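Long-range contact in Ro sixty-related protein, RSR (Deinococcus radiodurans, PDB 2NVO), which binds several small RNAs that accumulate during recovery from ultraviolet irradiation and contributes to the resistance of the bacterium to ultraviolet light: residues T441-P446 / F460-D465. Numbering follows the deposited sequence.
Sequences TDCAQP and FVVYTD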
loop_
_atom_site.group_PDB
_atom_site.type_symbol
_atom_site.label_atom_id
_atom_site.label_comp_id
_atom_site.label_asym_id
_atom_site.label_seq_id
_atom_site.Cartn_x
_atom_site.Cartn_y
_atom_site.Cartn_z
ATOM N N THR A 441 9.771 14.730 -22.984
ATOM C CA THR A 441 9.804 13.450 -22.291
ATOM C C THR A 441 9.142 12.362 -23.157
ATOM O O THR A 441 7.991 12.013 -22.971
ATOM C CB THR A 441 9.197 13.552 -20.887
ATOM O OG1 THR A 441 10.014 14.451 -20.123
ATOM C CG2 THR A 441 9.217 12.175 -20.220
ATOM N N ASP A 442 9.907 11.825 -24.104
ATOM C CA ASP A 442 9.365 10.879 -25.079
ATOM C C ASP A 442 9.619 9.447 -24.613
ATOM O O ASP A 442 10.759 8.984 -24.655
ATOM C CB ASP A 442 10.054 11.108 -26.427
ATOM C CG ASP A 442 9.566 10.177 -27.519
ATOM O OD1 ASP A 442 8.752 9.271 -27.270
ATOM O OD2 ASP A 442 10.015 10.362 -28.665
ATOM N N CYS A 443 8.559 8.754 -24.211
ATOM C CA CYS A 443 8.704 7.437 -23.608
ATOM C C CYS A 443 9.126 6.373 -24.615
ATOM O O CYS A 443 9.434 5.262 -24.223
ATOM C CB CYS A 443 7.407 6.995 -22.932
ATOM S SG CYS A 443 6.762 8.147 -21.636
ATOM N N ALA A 444 9.101 6.697 -25.908
ATOM C CA ALA A 444 9.562 5.745 -26.914
ATOM C C ALA A 444 11.077 5.784 -27.019
ATOM O O ALA A 444 11.732 4.788 -27.350
ATOM C CB ALA A 444 8.928 6.045 -28.277
ATOM N N GLN A 445 11.637 6.938 -26.717
ATOM C CA GLN A 445 13.028 7.222 -27.013
ATOM C C GLN A 445 14.090 6.349 -26.291
ATOM O O GLN A 445 15.116 5.990 -26.893
ATOM C CB GLN A 445 13.284 8.714 -26.811
ATOM C CG GLN A 445 14.695 9.144 -27.138
ATOM C CD GLN A 445 14.853 10.649 -27.125
ATOM O OE1 GLN A 445 14.097 11.364 -26.459
ATOM N NE2 GLN A 445 15.836 11.141 -27.866
ATOM N N PRO A 446 13.861 6.001 -25.010
ATOM C CA PRO A 446 14.819 5.111 -24.340
ATOM C C PRO A 446 14.877 3.759 -25.044
ATOM O O PRO A 446 15.950 3.152 -25.106
ATOM C CB PRO A 446 14.218 4.913 -22.935
ATOM C CG PRO A 446 13.323 6.123 -22.716
ATOM C CD PRO A 446 12.763 6.426 -24.114
ATOM N N PHE A 460 12.262 -1.214 -19.070
ATOM C CA PHE A 460 12.473 0.224 -19.252
ATOM C C PHE A 460 11.565 0.935 -18.249
ATOM O O PHE A 460 10.413 0.543 -18.109
ATOM C CB PHE A 460 12.065 0.639 -20.675
ATOM C CG PHE A 460 13.019 0.153 -21.753
ATOM C CD1 PHE A 460 14.082 0.933 -22.163
ATOM C CD2 PHE A 460 12.836 -1.086 -22.343
ATOM C CE1 PHE A 460 14.946 0.482 -23.156
ATOM C CE2 PHE A 460 13.688 -1.539 -23.354
ATOM C CZ PHE A 460 14.740 -0.768 -23.746
ATOM N N VAL A 461 12.073 1.935 -17.533
ATOM C CA VAL A 461 11.222 2.702 -16.618
ATOM C C VAL A 461 11.426 4.189 -16.873
ATOM O O VAL A 461 12.549 4.681 -16.833
ATOM C CB VAL A 461 11.523 2.427 -15.119
ATOM C CG1 VAL A 461 10.497 3.178 -14.251
ATOM C CG2 VAL A 461 11.450 0.939 -14.821
ATOM N N VAL A 462 10.338 4.893 -17.150
ATOM C CA VAL A 462 10.415 6.323 -17.367
ATOM C C VAL A 462 9.846 7.031 -16.149
ATOM O O VAL A 462 8.760 6.695 -15.700
ATOM C CB VAL A 462 9.608 6.739 -18.616
ATOM C CG1 VAL A 462 9.488 8.309 -18.696
ATOM C CG2 VAL A 462 10.268 6.159 -19.871
ATOM N N TYR A 463 10.572 8.013 -15.634
ATOM C CA TYR A 463 10.069 8.803 -14.524
ATOM C C TYR A 463 9.817 10.239 -14.988
ATOM O O TYR A 463 10.721 10.894 -15.508
ATOM C CB TYR A 463 11.066 8.780 -13.361
ATOM C CG TYR A 463 11.006 7.506 -12.555
ATOM C CD1 TYR A 463 9.988 7.308 -11.625
ATOM C CD2 TYR A 463 11.967 6.504 -12.710
ATOM C CE1 TYR A 463 9.920 6.138 -10.866
ATOM C CE2 TYR A 463 11.910 5.321 -11.958
ATOM C CZ TYR A 463 10.889 5.155 -11.030
ATOM O OH TYR A 463 10.808 4.002 -10.274
ATOM N N THR A 464 8.592 10.720 -14.774
ATOM C CA THR A 464 8.235 12.093 -15.116
ATOM C C THR A 464 7.318 12.662 -14.013
ATOM O O THR A 464 7.020 11.973 -13.045
ATOM C CB THR A 464 7.596 12.185 -16.531
ATOM O OG1 THR A 464 7.464 13.565 -16.919
ATOM C CG2 THR A 464 6.248 11.528 -16.570
ATOM N N ASP A 465 6.941 13.934 -14.119
ATOM C CA ASP A 465 6.009 14.472 -13.126
ATOM C C ASP A 465 4.607 14.249 -13.666
ATOM O O ASP A 465 3.915 13.297 -13.300
ATOM C CB ASP A 465 6.295 15.939 -12.753
ATOM C CG ASP A 465 6.721 16.806 -13.946
ATOM O OD1 ASP A 465 6.589 16.398 -15.110
ATOM O OD2 ASP A 465 7.200 17.919 -13.693
#
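Thr-441 meets Thr-464 at the C-terminal end of a parallel strand in the von Willebrand factor A-like domain, where the contact adjoins the calcium site of the MIDAS-like motif, to which Thr-441 probably belongs. The methyl CG2 of Thr-441 lies anti to the backbone N, which turns it to the strand, and reaches Thr-464 OG1 at 4.0 Å, while also approaching CG1 of Val-462. The two hydroxyls do not bond to each other; each is hydrogen-bonded to Asp-370 OD2, so one carboxylate oxygen ties the loop to the strand end. The side chain of Thr-441 is about 6 Å from the calcium ion seen here, which Ser-372, Ser-374 and Glu-467 hold. Asp-442, its CB pointing away from the strand, opens a type I turn to Gln-445; its OD1 accepts from Ala-444 N (2.9 Å, 155°) from above the carboxylate plane, a capping bond in the turn that leads into the helix. Within it, Cys-443 lays SG alongside Val-462 CG1 at 4.0 Å, next to Val-494 of the adjoining strand 491-496. In the helix, Pro-446 comes down on the strand with its ring; the side chains of Pro-446 and Val-462 cross at about a right angle, with Pro-446 CG 4.2 Å from Val-462 CG2. Val-462 thus divides its two methyls between loop and helix: CG1, anti to its own N (chi1 170°), serves Thr-441 and Cys-443, and CG2 serves the proline. Phe-460 finishes the apolar row, CD1 lying 4.1 Å from Pro-446 CB and CE1 3.5 Å from the carbonyl O of Pro-446, which approaches the ring obliquely.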